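Local coordinates for protein flavin-dependent thymidylate synthase (Thermus thermophilus, PDB 6J61) that probably catalyses the reductive methylation of dUMP to dTMP with methylenetetrahydrofolate as methyl donor and NADPH as reductant, working as an FAD-binding homotetramer, at residues F14-D19 against E167-Q172; D23-V28 against E37-V42; F66-K71 against R198-I203. All blocks are in the same frame, centred on the assembly; numbering follows the deposited sequence.

Contact 1: residues F14-D19 against E167-Q172; sequences FVRLVD and EFYWKQ
V18 and Y169 meet across an antiparallel sheet in which strands 13-21 and 165-173 are not neighbours: strand 65-73 runs between them, so side chains alone bridge the gap. V18 and D19 both face K67 of that middle strand in a classic beta bulge, and the CB of V18 points toward 167-172. The isopropyl group crosses the tyrosine side chain at about a right angle. CG1, anti to the backbone N (chi1 175°), comes obliquely to within 4.0 Å of Y169 CE2, and CG2 stands 4.1 Å from Y169 CZ, so both methyls meet the hydroxyl end of the ring rather than its root. R16, two residues before V18, reaches the same end of the ring. Its chain bends at chi3, and its guanidinium plane is turned 76° from the phenol ring. That approach is mere proximity, because the polar end of R16 is engaged with H69 of the middle strand through NH2. The phenol OH bonds instead to the backbone O of S34 of the second subunit, which carries the contact into the tetramer interface about 8 Å from a bound FAD, measured from the Y169 side chain. A phenylalanine at Y169 would probably keep much of the packing on V18 but leave the S34 carbonyl of the second subunit without this donor. Further along 167-172, the indole of W170 gives NE1 to Q172 OE1 at 2.9 Å, from above the amide plane. Where Y169 OH lies nearest the arginine, R16 NH2 is still 3.8 Å away.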
ATOM      1  N   PHE A  14      18.142  -3.575  20.369  1.00 36.84           N
ATOM      2  CA  PHE A  14      17.021  -3.322  21.266  1.00 35.67           C
ATOM      3  C   PHE A  14      15.725  -2.962  20.538  1.00 35.55           C
ATOM      4  O   PHE A  14      15.706  -2.766  19.325  1.00 36.62           O
ATOM      5  CB  PHE A  14      17.387  -2.214  22.270  1.00 35.15           C
ATOM      6  CG  PHE A  14      17.676  -0.863  21.640  1.00 37.60           C
ATOM      7  CD1 PHE A  14      16.637  -0.019  21.243  1.00 36.57           C
ATOM      8  CD2 PHE A  14      18.990  -0.422  21.474  1.00 38.90           C
ATOM      9  CE1 PHE A  14      16.900   1.241  20.694  1.00 36.78           C
ATOM     10  CE2 PHE A  14      19.263   0.840  20.925  1.00 38.33           C
ATOM     11  CZ  PHE A  14      18.215   1.672  20.536  1.00 36.64           C
ATOM     12  N   VAL A  15      14.639  -2.902  21.294  1.00 35.77           N
ATOM     13  CA  VAL A  15      13.332  -2.539  20.779  1.00 36.43           C
ATOM     14  C   VAL A  15      12.740  -1.645  21.860  1.00 37.45           C
ATOM     15  O   VAL A  15      12.669  -2.042  23.026  1.00 38.68           O
ATOM     16  CB  VAL A  15      12.431  -3.786  20.573  1.00 37.65           C
ATOM     17  CG1 VAL A  15      11.018  -3.356  20.227  1.00 40.05           C
ATOM     18  CG2 VAL A  15      12.981  -4.654  19.457  1.00 36.67           C
ATOM     19  N   ARG A  16      12.337  -0.436  21.476  1.00 38.17           N
ATOM     20  CA  ARG A  16      11.761   0.532  22.412  1.00 39.25           C
ATOM     21  C   ARG A  16      10.431   1.099  21.891  1.00 37.44           C
ATOM     22  O   ARG A  16      10.349   1.563  20.757  1.00 39.12           O
ATOM     23  CB  ARG A  16      12.780   1.672  22.649  1.00 42.46           C
ATOM     24  CG  ARG A  16      12.269   2.879  23.456  1.00 44.16           C
ATOM     25  CD  ARG A  16      13.419   3.807  23.900  1.00 44.33           C
ATOM     26  NE  ARG A  16      13.864   4.721  22.848  1.00 45.98           N
ATOM     27  CZ  ARG A  16      13.179   5.794  22.452  1.00 47.20           C
ATOM     28  NH1 ARG A  16      12.018   6.095  23.021  1.00 47.01           N
ATOM     29  NH2 ARG A  16      13.640   6.567  21.479  1.00 45.65           N
ATOM     30  N   LEU A  17       9.385   1.055  22.706  1.00 35.62           N
ATOM     31  CA  LEU A  17       8.097   1.596  22.274  1.00 35.01           C
ATOM     32  C   LEU A  17       8.136   3.123  22.354  1.00 36.26           C
ATOM     33  O   LEU A  17       8.166   3.689  23.439  1.00 37.53           O
ATOM     34  CB  LEU A  17       6.954   1.075  23.149  1.00 30.49           C
ATOM     35  CG  LEU A  17       5.588   1.664  22.771  1.00 28.47           C
ATOM     36  CD1 LEU A  17       5.200   1.158  21.399  1.00 27.08           C
ATOM     37  CD2 LEU A  17       4.523   1.288  23.789  1.00 25.49           C
ATOM     38  N   VAL A  18       8.132   3.791  21.209  1.00 37.00           N
ATOM     39  CA  VAL A  18       8.180   5.243  21.209  1.00 37.04           C
ATOM     40  C   VAL A  18       6.799   5.827  21.478  1.00 38.96           C
ATOM     41  O   VAL A  18       6.645   6.629  22.405  1.00 40.82           O
ATOM     42  CB  VAL A  18       8.789   5.763  19.886  1.00 36.24           C
ATOM     43  CG1 VAL A  18       8.726   7.273  19.810  1.00 33.59           C
ATOM     44  CG2 VAL A  18      10.240   5.311  19.807  1.00 34.41           C
ATOM     45  N   ASP A  19       5.792   5.429  20.702  1.00 38.32           N
ATOM     46  CA  ASP A  19       4.431   5.927  20.934  1.00 36.44           C
ATOM     47  C   ASP A  19       3.406   4.844  20.627  1.00 36.58           C
ATOM     48  O   ASP A  19       3.752   3.781  20.108  1.00 36.64           O
ATOM     49  CB  ASP A  19       4.135   7.162  20.079  1.00 36.40           C
ATOM     50  CG  ASP A  19       2.985   8.001  20.637  1.00 38.24           C
ATOM     51  OD1 ASP A  19       2.412   7.613  21.679  1.00 39.83           O
ATOM     52  OD2 ASP A  19       2.651   9.056  20.043  1.00 38.07           O
ATOM     53  N   GLU A 167      20.015   1.809  13.155  1.00 34.13           N
ATOM     54  CA  GLU A 167      18.818   2.159  13.912  1.00 34.01           C
ATOM     55  C   GLU A 167      17.760   2.758  13.027  1.00 33.74           C
ATOM     56  O   GLU A 167      18.070   3.361  11.998  1.00 32.73           O
ATOM     57  CB  GLU A 167      19.117   3.184  15.000  1.00 33.31           C
ATOM     58  CG  GLU A 167      20.222   2.831  15.940  1.00 36.40           C
ATOM     59  CD  GLU A 167      20.358   3.861  17.042  1.00 38.40           C
ATOM     60  OE1 GLU A 167      21.407   3.857  17.711  1.00 40.28           O
ATOM     61  OE2 GLU A 167      19.420   4.672  17.244  1.00 37.04           O
ATOM     62  N   PHE A 168      16.510   2.613  13.459  1.00 33.08           N
ATOM     63  CA  PHE A 168      15.378   3.158  12.735  1.00 32.27           C
ATOM     64  C   PHE A 168      14.099   3.218  13.564  1.00 32.79           C
ATOM     65  O   PHE A 168      13.989   2.616  14.631  1.00 31.13           O
ATOM     66  CB  PHE A 168      15.114   2.338  11.469  1.00 32.23           C
ATOM     67  CG  PHE A 168      14.862   0.868  11.726  1.00 31.34           C
ATOM     68  CD1 PHE A 168      15.918  -0.038  11.744  1.00 29.08           C
ATOM     69  CD2 PHE A 168      13.560   0.387  11.888  1.00 29.52           C
ATOM     70  CE1 PHE A 168      15.690  -1.413  11.908  1.00 31.14           C
ATOM     71  CE2 PHE A 168      13.318  -0.984  12.055  1.00 33.10           C
ATOM     72  CZ  PHE A 168      14.390  -1.889  12.062  1.00 31.55           C
ATOM     73  N   TYR A 169      13.140   3.980  13.054  1.00 33.11           N
ATOM     74  CA  TYR A 169      11.829   4.115  13.668  1.00 33.84           C
ATOM     75  C   TYR A 169      10.902   3.258  12.817  1.00 34.16           C
ATOM     76  O   TYR A 169      10.896   3.375  11.594  1.00 35.51           O
ATOM     77  CB  TYR A 169      11.369   5.577  13.629  1.00 33.65           C
ATOM     78  CG  TYR A 169      11.671   6.342  14.895  1.00 34.98           C
ATOM     79  CD1 TYR A 169      12.895   6.184  15.550  1.00 35.22           C
ATOM     80  CD2 TYR A 169      10.730   7.222  15.443  1.00 33.90           C
ATOM     81  CE1 TYR A 169      13.173   6.877  16.720  1.00 36.89           C
ATOM     82  CE2 TYR A 169      11.001   7.930  16.615  1.00 34.53           C
ATOM     83  CZ  TYR A 169      12.225   7.751  17.250  1.00 36.67           C
ATOM     84  OH  TYR A 169      12.516   8.443  18.413  1.00 39.17           O
ATOM     85  N   TRP A 170      10.134   2.392  13.460  1.00 33.78           N
ATOM     86  CA  TRP A 170       9.211   1.518  12.758  1.00 32.50           C
ATOM     87  C   TRP A 170       7.798   1.846  13.237  1.00 31.82           C
ATOM     88  O   TRP A 170       7.475   1.708  14.419  1.00 28.72           O
ATOM     89  CB  TRP A 170       9.591   0.057  13.047  1.00 36.64           C
ATOM     90  CG  TRP A 170       8.766  -0.994  12.347  1.00 41.56           C
ATOM     91  CD1 TRP A 170       7.730  -1.723  12.875  1.00 42.43           C
ATOM     92  CD2 TRP A 170       8.901  -1.421  10.990  1.00 43.82           C
ATOM     93  NE1 TRP A 170       7.213  -2.576  11.924  1.00 43.32           N
ATOM     94  CE2 TRP A 170       7.912  -2.410  10.759  1.00 43.87           C
ATOM     95  CE3 TRP A 170       9.760  -1.065   9.942  1.00 46.13           C
ATOM     96  CZ2 TRP A 170       7.760  -3.041   9.525  1.00 46.72           C
ATOM     97  CZ3 TRP A 170       9.608  -1.701   8.704  1.00 47.67           C
ATOM     98  CH2 TRP A 170       8.615  -2.676   8.509  1.00 46.96           C
ATOM     99  N   LYS A 171       6.968   2.315  12.308  1.00 32.03           N
ATOM    100  CA  LYS A 171       5.575   2.675  12.597  1.00 31.94           C
ATOM    101  C   LYS A 171       4.638   1.721  11.859  1.00 32.04           C
ATOM    102  O   LYS A 171       4.655   1.653  10.626  1.00 30.91           O
ATOM    103  CB  LYS A 171       5.292   4.109  12.144  1.00 29.21           C
ATOM    104  CG  LYS A 171       3.981   4.661  12.673  1.00 32.09           C
ATOM    105  CD  LYS A 171       2.800   4.436  11.735  1.00 33.57           C
ATOM    106  CE  LYS A 171       2.793   5.429  10.607  1.00 34.08           C
ATOM    107  NZ  LYS A 171       1.784   5.107   9.561  1.00 39.98           N
ATOM    108  N   GLN A 172       3.805   1.002  12.603  1.00 32.91           N
ATOM    109  CA  GLN A 172       2.903   0.047  11.975  1.00 33.02           C
ATOM    110  C   GLN A 172       1.625  -0.204  12.762  1.00 30.52           C
ATOM    111  O   GLN A 172       1.637  -0.225  13.984  1.00 30.76           O
ATOM    112  CB  GLN A 172       3.657  -1.270  11.759  1.00 33.81           C
ATOM    113  CG  GLN A 172       2.951  -2.286  10.893  1.00 37.44           C
ATOM    114  CD  GLN A 172       3.897  -3.368  10.443  1.00 41.55           C
ATOM    115  OE1 GLN A 172       4.700  -3.865  11.239  1.00 45.91           O
ATOM    116  NE2 GLN A 172       3.821  -3.741   9.168  1.00 38.89           N
TER

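Contact 2: residues D23-V28 against E37-V42; sequences DDRAIV and EGTKTV
R25 brings its aliphatic chain to T39, while its flat guanidinium turns back to the flat carboxylate of D23. D23 OD1 is met from above the carboxylate plane, 37° out of it, by R25 N at 2.9 Å, the capping bond of an N-cap aspartate that starts helix 24-32. The same oxygen takes R25 NE at 3.2 Å in a weak hydrogen bond that is also a salt bridge, so one carboxylate oxygen serves the backbone of R25 and, more weakly, its side chain. The carboxylate of E37 is not in contact: R25 NH2 and E37 OE2 are 5.6 Å apart, which would probably give only a mild attraction. No hydrogen bond crosses between the segments, and R25 touches T39 through carbon alone. The methyl of T39 is set obliquely across the arginine stem, its CG2 3.7 Å from R25 CG and 3.8 Å from R25 CB. V28 points its CB toward the loop and borders the G38 carbonyl, with CG2 4.0 Å from G38 O; the position of its other methyl is doubtful. That carbonyl is bonded by R32 NH1, one turn further along the helix. Segment 37-42 belongs to the loop joining helix 24-32 to helix 42-54: V28 and T39 also pack on helix 42-54, which T41 caps, and D24 bonds the start of helix 209-220 through L210 N and A211 N.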
ATOM      1  N   ASP A  23      -5.748   1.335  22.183  1.00 39.69           N
ATOM      2  CA  ASP A  23      -5.539   0.019  22.794  1.00 38.46           C
ATOM      3  C   ASP A  23      -6.770  -0.819  22.457  1.00 37.16           C
ATOM      4  O   ASP A  23      -7.499  -0.472  21.519  1.00 38.10           O
ATOM      5  CB  ASP A  23      -5.356   0.125  24.321  1.00 39.60           C
ATOM      6  CG  ASP A  23      -6.519   0.841  25.028  1.00 41.61           C
ATOM      7  OD1 ASP A  23      -7.639   0.930  24.470  1.00 40.20           O
ATOM      8  OD2 ASP A  23      -6.308   1.304  26.174  1.00 42.30           O
ATOM      9  N   ASP A  24      -7.014  -1.892  23.212  1.00 35.53           N
ATOM     10  CA  ASP A  24      -8.170  -2.767  22.951  1.00 35.32           C
ATOM     11  C   ASP A  24      -9.473  -1.994  22.757  1.00 35.81           C
ATOM     12  O   ASP A  24     -10.321  -2.389  21.955  1.00 34.81           O
ATOM     13  CB  ASP A  24      -8.377  -3.790  24.084  1.00 35.22           C
ATOM     14  CG  ASP A  24      -7.258  -4.817  24.170  1.00 36.98           C
ATOM     15  OD1 ASP A  24      -6.824  -5.307  23.112  1.00 36.79           O
ATOM     16  OD2 ASP A  24      -6.818  -5.150  25.298  1.00 39.43           O
ATOM     17  N   ARG A  25      -9.632  -0.894  23.492  1.00 36.52           N
ATOM     18  CA  ARG A  25     -10.845  -0.081  23.398  1.00 36.15           C
ATOM     19  C   ARG A  25     -11.006   0.574  22.035  1.00 35.56           C
ATOM     20  O   ARG A  25     -12.133   0.787  21.566  1.00 35.12           O
ATOM     21  CB  ARG A  25     -10.837   1.000  24.480  1.00 37.33           C
ATOM     22  CG  ARG A  25     -10.855   0.446  25.896  1.00 39.73           C
ATOM     23  CD  ARG A  25     -10.667   1.545  26.918  1.00 41.59           C
ATOM     24  NE  ARG A  25      -9.642   2.488  26.486  1.00 43.83           N
ATOM     25  CZ  ARG A  25      -9.071   3.389  27.273  1.00 44.74           C
ATOM     26  NH1 ARG A  25      -9.417   3.477  28.550  1.00 44.76           N
ATOM     27  NH2 ARG A  25      -8.156   4.208  26.775  1.00 46.92           N
ATOM     28  N   ALA A  26      -9.879   0.890  21.400  1.00 33.60           N
ATOM     29  CA  ALA A  26      -9.899   1.537  20.095  1.00 31.83           C
ATOM     30  C   ALA A  26     -10.439   0.607  18.996  1.00 32.15           C
ATOM     31  O   ALA A  26     -11.151   1.041  18.087  1.00 30.23           O
ATOM     32  CB  ALA A  26      -8.501   2.019  19.751  1.00 31.35           C
ATOM     33  N   ILE A  27     -10.100  -0.676  19.085  1.00 32.36           N
ATOM     34  CA  ILE A  27     -10.562  -1.646  18.101  1.00 31.91           C
ATOM     35  C   ILE A  27     -12.085  -1.707  18.152  1.00 33.33           C
ATOM     36  O   ILE A  27     -12.776  -1.546  17.135  1.00 32.73           O
ATOM     37  CB  ILE A  27     -10.009  -3.032  18.410  1.00 29.50           C
ATOM     38  CG1 ILE A  27      -8.514  -2.944  18.664  1.00 27.99           C
ATOM     39  CG2 ILE A  27     -10.276  -3.957  17.259  1.00 30.23           C
ATOM     40  CD1 ILE A  27      -7.924  -4.211  19.218  1.00 29.14           C
ATOM     41  N   VAL A  28     -12.594  -1.918  19.362  1.00 34.08           N
ATOM     42  CA  VAL A  28     -14.029  -2.017  19.600  1.00 36.80           C
ATOM     43  C   VAL A  28     -14.764  -0.710  19.246  1.00 36.59           C
ATOM     44  O   VAL A  28     -15.860  -0.729  18.678  1.00 35.45           O
ATOM     45  CB  VAL A  28     -14.290  -2.432  21.087  1.00 38.27           C
ATOM     46  CG1 VAL A  28     -14.060  -1.259  22.030  1.00 37.60           C
ATOM     47  CG2 VAL A  28     -15.670  -2.979  21.233  1.00 40.79           C
ATOM     48  N   GLU A  37     -16.915   6.849  23.461  1.00 48.60           N
ATOM     49  CA  GLU A  37     -15.928   5.859  23.856  1.00 50.84           C
ATOM     50  C   GLU A  37     -16.081   4.508  23.139  1.00 50.05           C
ATOM     51  O   GLU A  37     -15.121   3.741  23.039  1.00 50.54           O
ATOM     52  CB  GLU A  37     -15.990   5.653  25.370  1.00 54.38           C
ATOM     53  CG  GLU A  37     -14.645   5.717  26.091  1.00 59.87           C
ATOM     54  CD  GLU A  37     -14.056   7.126  26.133  1.00 63.21           C
ATOM     55  OE1 GLU A  37     -14.835   8.092  26.306  1.00 64.14           O
ATOM     56  OE2 GLU A  37     -12.813   7.264  26.013  1.00 64.44           O
ATOM     57  N   GLY A  38     -17.284   4.216  22.654  1.00 47.29           N
ATOM     58  CA  GLY A  38     -17.515   2.966  21.945  1.00 46.19           C
ATOM     59  C   GLY A  38     -17.239   1.668  22.689  1.00 45.97           C
ATOM     60  O   GLY A  38     -17.104   0.613  22.078  1.00 45.27           O
ATOM     61  N   THR A  39     -17.155   1.734  24.010  1.00 46.50           N
ATOM     62  CA  THR A  39     -16.906   0.545  24.822  1.00 46.03           C
ATOM     63  C   THR A  39     -18.167   0.045  25.512  1.00 46.78           C
ATOM     64  O   THR A  39     -19.209   0.707  25.509  1.00 45.87           O
ATOM     65  CB  THR A  39     -15.878   0.822  25.926  1.00 45.05           C
ATOM     66  OG1 THR A  39     -16.031   2.173  26.379  1.00 46.12           O
ATOM     67  CG2 THR A  39     -14.473   0.586  25.430  1.00 43.44           C
ATOM     68  N   LYS A  40     -18.054  -1.139  26.098  1.00 48.47           N
ATOM     69  CA  LYS A  40     -19.146  -1.751  26.840  1.00 49.32           C
ATOM     70  C   LYS A  40     -18.494  -2.485  27.997  1.00 49.54           C
ATOM     71  O   LYS A  40     -17.750  -1.877  28.764  1.00 49.39           O
ATOM     72  CB  LYS A  40     -19.950  -2.706  25.951  1.00 49.09           C
ATOM     73  CG  LYS A  40     -20.616  -1.998  24.775  1.00 49.25           C
ATOM     74  CD  LYS A  40     -21.859  -2.726  24.278  1.00 52.63           C
ATOM     75  CE  LYS A  40     -22.558  -1.916  23.178  1.00 53.50           C
ATOM     76  NZ  LYS A  40     -23.924  -2.411  22.851  1.00 53.74           N
ATOM     77  N   THR A  41     -18.750  -3.781  28.122  1.00 49.75           N
ATOM     78  CA  THR A  41     -18.146  -4.556  29.202  1.00 50.31           C
ATOM     79  C   THR A  41     -16.915  -5.305  28.666  1.00 51.51           C
ATOM     80  O   THR A  41     -16.834  -5.603  27.472  1.00 51.17           O
ATOM     81  CB  THR A  41     -19.167  -5.549  29.773  1.00 49.31           C
ATOM     82  OG1 THR A  41     -18.972  -6.834  29.183  1.00 51.66           O
ATOM     83  CG2 THR A  41     -20.573  -5.086  29.442  1.00 50.05           C
ATOM     84  N   VAL A  42     -15.959  -5.614  29.537  1.00 52.94           N
ATOM     85  CA  VAL A  42     -14.749  -6.300  29.083  1.00 55.01           C
ATOM     86  C   VAL A  42     -14.981  -7.671  28.449  1.00 56.52           C
ATOM     87  O   VAL A  42     -14.284  -8.029  27.500  1.00 59.84           O
ATOM     88  CB  VAL A  42     -13.696  -6.467  30.211  1.00 53.24           C
ATOM     89  CG1 VAL A  42     -13.407  -5.138  30.872  1.00 52.61           C
ATOM     90  CG2 VAL A  42     -14.174  -7.475  31.210  1.00 57.37           C
TER

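Contact 3: residues F66-K71 against R198-I203; sequences FKFHVK and RAIAEI
F68 points off strand 65-73 into helix 191-207, and two isoleucines one helical turn apart receive its ring. The apolar contacts carry the whole contact. I203 CD1 sits at the ring edge, in its plane, 3.7 Å from F68 CE2, while the two side chains slide past each other in opposite directions. With CG1 anti to the carbonyl carbon (chi1 -59°) and the chain extended beyond it, I203 reaches the ring with its outermost methyl. I200 uses its other branch: CG2 approaches obliquely and stands 4.0 Å from F68 CZ. The two methyls thus meet adjacent atoms at the far end of the ring, CE2 and CZ. No hydrogen bond passes between the segments. Within the helix, E202 N bonds R198 O at 2.9 Å and I203 N bonds A199 O at 3.2 Å, which keeps the two isoleucines on one side. A polar link between strand and helix lies just beside the segment, where Y196 OH bonds K71 O. Polar side chains of the strand turn to the opposite face of the sheet: K67 NZ bonds M63 O of the second subunit, and H69 packs edge-to-face on Y35 of that subunit. I200 also lies against W80, predicted to bind dUMP, and against L177, F180 and L181 of helix 174-184. All three touching residues are buried and the contact is purely apolar, so the joint rests on shape and exclusion of water, with no hydrogen bond or charge pair between the two segments themselves; the Y196 bond comes from outside them.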
ATOM      1  N   PHE A  66       1.461   1.322  16.501  1.00 32.36           N
ATOM      2  CA  PHE A  66       2.656   1.272  17.341  1.00 32.96           C
ATOM      3  C   PHE A  66       3.840   1.863  16.575  1.00 32.78           C
ATOM      4  O   PHE A  66       3.960   1.700  15.357  1.00 32.94           O
ATOM      5  CB  PHE A  66       2.991  -0.174  17.755  1.00 33.40           C
ATOM      6  CG  PHE A  66       2.053  -0.750  18.777  1.00 35.66           C
ATOM      7  CD1 PHE A  66       0.739  -1.074  18.443  1.00 35.50           C
ATOM      8  CD2 PHE A  66       2.472  -0.946  20.089  1.00 34.72           C
ATOM      9  CE1 PHE A  66      -0.142  -1.584  19.406  1.00 34.88           C
ATOM     10  CE2 PHE A  66       1.595  -1.454  21.054  1.00 33.59           C
ATOM     11  CZ  PHE A  66       0.292  -1.773  20.714  1.00 32.39           C
ATOM     12  N   LYS A  67       4.708   2.560  17.299  1.00 33.63           N
ATOM     13  CA  LYS A  67       5.890   3.178  16.716  1.00 33.24           C
ATOM     14  C   LYS A  67       7.091   2.779  17.567  1.00 33.52           C
ATOM     15  O   LYS A  67       7.138   3.076  18.755  1.00 35.29           O
ATOM     16  CB  LYS A  67       5.711   4.700  16.682  1.00 30.74           C
ATOM     17  CG  LYS A  67       6.864   5.450  16.037  1.00 34.40           C
ATOM     18  CD  LYS A  67       6.454   6.834  15.517  1.00 34.46           C
ATOM     19  CE  LYS A  67       5.976   7.774  16.628  1.00 35.28           C
ATOM     20  NZ  LYS A  67       5.721   9.157  16.119  1.00 32.94           N
ATOM     21  N   PHE A  68       8.054   2.092  16.962  1.00 33.47           N
ATOM     22  CA  PHE A  68       9.231   1.647  17.699  1.00 35.09           C
ATOM     23  C   PHE A  68      10.553   2.264  17.249  1.00 35.71           C
ATOM     24  O   PHE A  68      10.679   2.782  16.139  1.00 35.62           O
ATOM     25  CB  PHE A  68       9.387   0.120  17.612  1.00 35.47           C
ATOM     26  CG  PHE A  68       8.187  -0.658  18.095  1.00 36.95           C
ATOM     27  CD1 PHE A  68       7.090  -0.861  17.264  1.00 35.62           C
ATOM     28  CD2 PHE A  68       8.174  -1.222  19.369  1.00 36.33           C
ATOM     29  CE1 PHE A  68       6.001  -1.617  17.692  1.00 36.68           C
ATOM     30  CE2 PHE A  68       7.082  -1.981  19.800  1.00 36.42           C
ATOM     31  CZ  PHE A  68       5.997  -2.177  18.957  1.00 33.23           C
ATOM     32  N   HIS A  69      11.533   2.181  18.144  1.00 36.02           N
ATOM     33  CA  HIS A  69      12.893   2.649  17.916  1.00 35.62           C
ATOM     34  C   HIS A  69      13.651   1.323  17.968  1.00 36.09           C
ATOM     35  O   HIS A  69      13.747   0.689  19.024  1.00 36.73           O
ATOM     36  CB  HIS A  69      13.326   3.577  19.058  1.00 38.74           C
ATOM     37  CG  HIS A  69      14.731   4.090  18.938  1.00 42.71           C
ATOM     38  ND1 HIS A  69      15.298   4.927  19.874  1.00 42.80           N
ATOM     39  CD2 HIS A  69      15.685   3.881  17.998  1.00 44.07           C
ATOM     40  CE1 HIS A  69      16.537   5.212  19.518  1.00 44.26           C
ATOM     41  NE2 HIS A  69      16.797   4.589  18.382  1.00 43.85           N
ATOM     42  N   VAL A  70      14.157   0.884  16.822  1.00 35.05           N
ATOM     43  CA  VAL A  70      14.854  -0.393  16.749  1.00 33.78           C
ATOM     44  C   VAL A  70      16.307  -0.259  16.318  1.00 35.13           C
ATOM     45  O   VAL A  70      16.638   0.492  15.400  1.00 36.79           O
ATOM     46  CB  VAL A  70      14.149  -1.351  15.743  1.00 33.26           C
ATOM     47  CG1 VAL A  70      14.744  -2.768  15.838  1.00 30.03           C
ATOM     48  CG2 VAL A  70      12.647  -1.356  15.994  1.00 30.63           C
ATOM     49  N   LYS A  71      17.173  -1.009  16.987  1.00 35.39           N
ATOM     50  CA  LYS A  71      18.599  -1.027  16.681  1.00 35.11           C
ATOM     51  C   LYS A  71      18.880  -2.484  16.322  1.00 33.99           C
ATOM     52  O   LYS A  71      18.626  -3.386  17.125  1.00 32.58           O
ATOM     53  CB  LYS A  71      19.403  -0.607  17.920  1.00 37.36           C
ATOM     54  CG  LYS A  71      20.902  -0.517  17.704  1.00 38.05           C
ATOM     55  CD  LYS A  71      21.624  -0.038  18.951  1.00 37.89           C
ATOM     56  CE  LYS A  71      23.120   0.065  18.679  1.00 40.31           C
ATOM     57  NZ  LYS A  71      23.920   0.331  19.906  1.00 41.90           N
ATOM     58  N   ARG A 198      10.008 -11.454  19.035  1.00 36.86           N
ATOM     59  CA  ARG A 198       9.620 -11.860  20.385  1.00 39.56           C
ATOM     60  C   ARG A 198       9.525 -10.614  21.271  1.00 38.24           C
ATOM     61  O   ARG A 198       8.562 -10.427  22.023  1.00 37.67           O
ATOM     62  CB  ARG A 198      10.639 -12.843  20.982  1.00 41.80           C
ATOM     63  CG  ARG A 198      10.660 -14.226  20.337  1.00 47.15           C
ATOM     64  CD  ARG A 198      10.999 -15.297  21.382  1.00 54.52           C
ATOM     65  NE  ARG A 198      12.128 -16.154  21.001  1.00 62.02           N
ATOM     66  CZ  ARG A 198      12.036 -17.268  20.272  1.00 64.54           C
ATOM     67  NH1 ARG A 198      10.852 -17.688  19.830  1.00 63.63           N
ATOM     68  NH2 ARG A 198      13.134 -17.966  19.984  1.00 64.07           N
ATOM     69  N   ALA A 199      10.533  -9.760  21.169  1.00 36.66           N
ATOM     70  CA  ALA A 199      10.556  -8.530  21.936  1.00 35.39           C
ATOM     71  C   ALA A 199       9.275  -7.737  21.666  1.00 35.20           C
ATOM     72  O   ALA A 199       8.569  -7.321  22.587  1.00 33.65           O
ATOM     73  CB  ALA A 199      11.771  -7.712  21.541  1.00 35.08           C
ATOM     74  N   ILE A 200       8.980  -7.536  20.391  1.00 34.54           N
ATOM     75  CA  ILE A 200       7.802  -6.786  20.011  1.00 36.50           C
ATOM     76  C   ILE A 200       6.533  -7.446  20.525  1.00 37.46           C
ATOM     77  O   ILE A 200       5.649  -6.779  21.067  1.00 35.66           O
ATOM     78  CB  ILE A 200       7.738  -6.628  18.478  1.00 37.22           C
ATOM     79  CG1 ILE A 200       8.887  -5.727  18.032  1.00 38.19           C
ATOM     80  CG2 ILE A 200       6.387  -6.059  18.046  1.00 34.37           C
ATOM     81  CD1 ILE A 200       8.908  -5.451  16.564  1.00 42.95           C
ATOM     82  N   ALA A 201       6.454  -8.760  20.354  1.00 38.60           N
ATOM     83  CA  ALA A 201       5.293  -9.518  20.795  1.00 38.79           C
ATOM     84  C   ALA A 201       5.045  -9.231  22.276  1.00 38.94           C
ATOM     85  O   ALA A 201       3.908  -8.988  22.705  1.00 38.59           O
ATOM     86  CB  ALA A 201       5.536 -11.004  20.574  1.00 38.27           C
ATOM     87  N   GLU A 202       6.119  -9.245  23.054  1.00 37.80           N
ATOM     88  CA  GLU A 202       5.998  -8.980  24.476  1.00 41.29           C
ATOM     89  C   GLU A 202       5.361  -7.613  24.726  1.00 41.61           C
ATOM     90  O   GLU A 202       4.440  -7.483  25.533  1.00 43.51           O
ATOM     91  CB  GLU A 202       7.369  -9.036  25.144  1.00 42.69           C
ATOM     92  CG  GLU A 202       7.305  -9.468  26.585  1.00 48.78           C
ATOM     93  CD  GLU A 202       6.723 -10.865  26.739  1.00 52.22           C
ATOM     94  OE1 GLU A 202       7.337 -11.828  26.219  1.00 51.68           O
ATOM     95  OE2 GLU A 202       5.649 -10.994  27.373  1.00 54.31           O
ATOM     96  N   ILE A 203       5.839  -6.591  24.025  1.00 40.54           N
ATOM     97  CA  ILE A 203       5.295  -5.259  24.218  1.00 39.67           C
ATOM     98  C   ILE A 203       3.834  -5.190  23.817  1.00 40.95           C
ATOM     99  O   ILE A 203       3.038  -4.548  24.491  1.00 42.68           O
ATOM    100  CB  ILE A 203       6.082  -4.198  23.423  1.00 37.74           C
ATOM    101  CG1 ILE A 203       7.541  -4.202  23.856  1.00 35.12           C
ATOM    102  CG2 ILE A 203       5.504  -2.820  23.677  1.00 34.45           C
ATOM    103  CD1 ILE A 203       8.401  -3.281  23.035  1.00 38.55           C
TER

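After the edge strand 6-9 the chain runs through 14-19, the first half of contact 1, then turns into helix 24-32, whose start belongs to contact 2. That contact closes a short loop of eight residues between 23-28 and 37-42, and lies within the long excursion that contact 1 closes at 167-172. Contact 3 opens at 66-71, after contact 2 has closed, and ends at 198-203 beyond contact 1, so contacts 1 and 3 cross while 2 and 3 stand in series. Contacts 1 and 3 share the sheet, their centres about 6 Å apart and joined by a probable hydrogen bond from F68 N to W170 O; contact 2, about 25 Å from contact 1 between centres, joins helix 24-32 to the loop before helix 42-54.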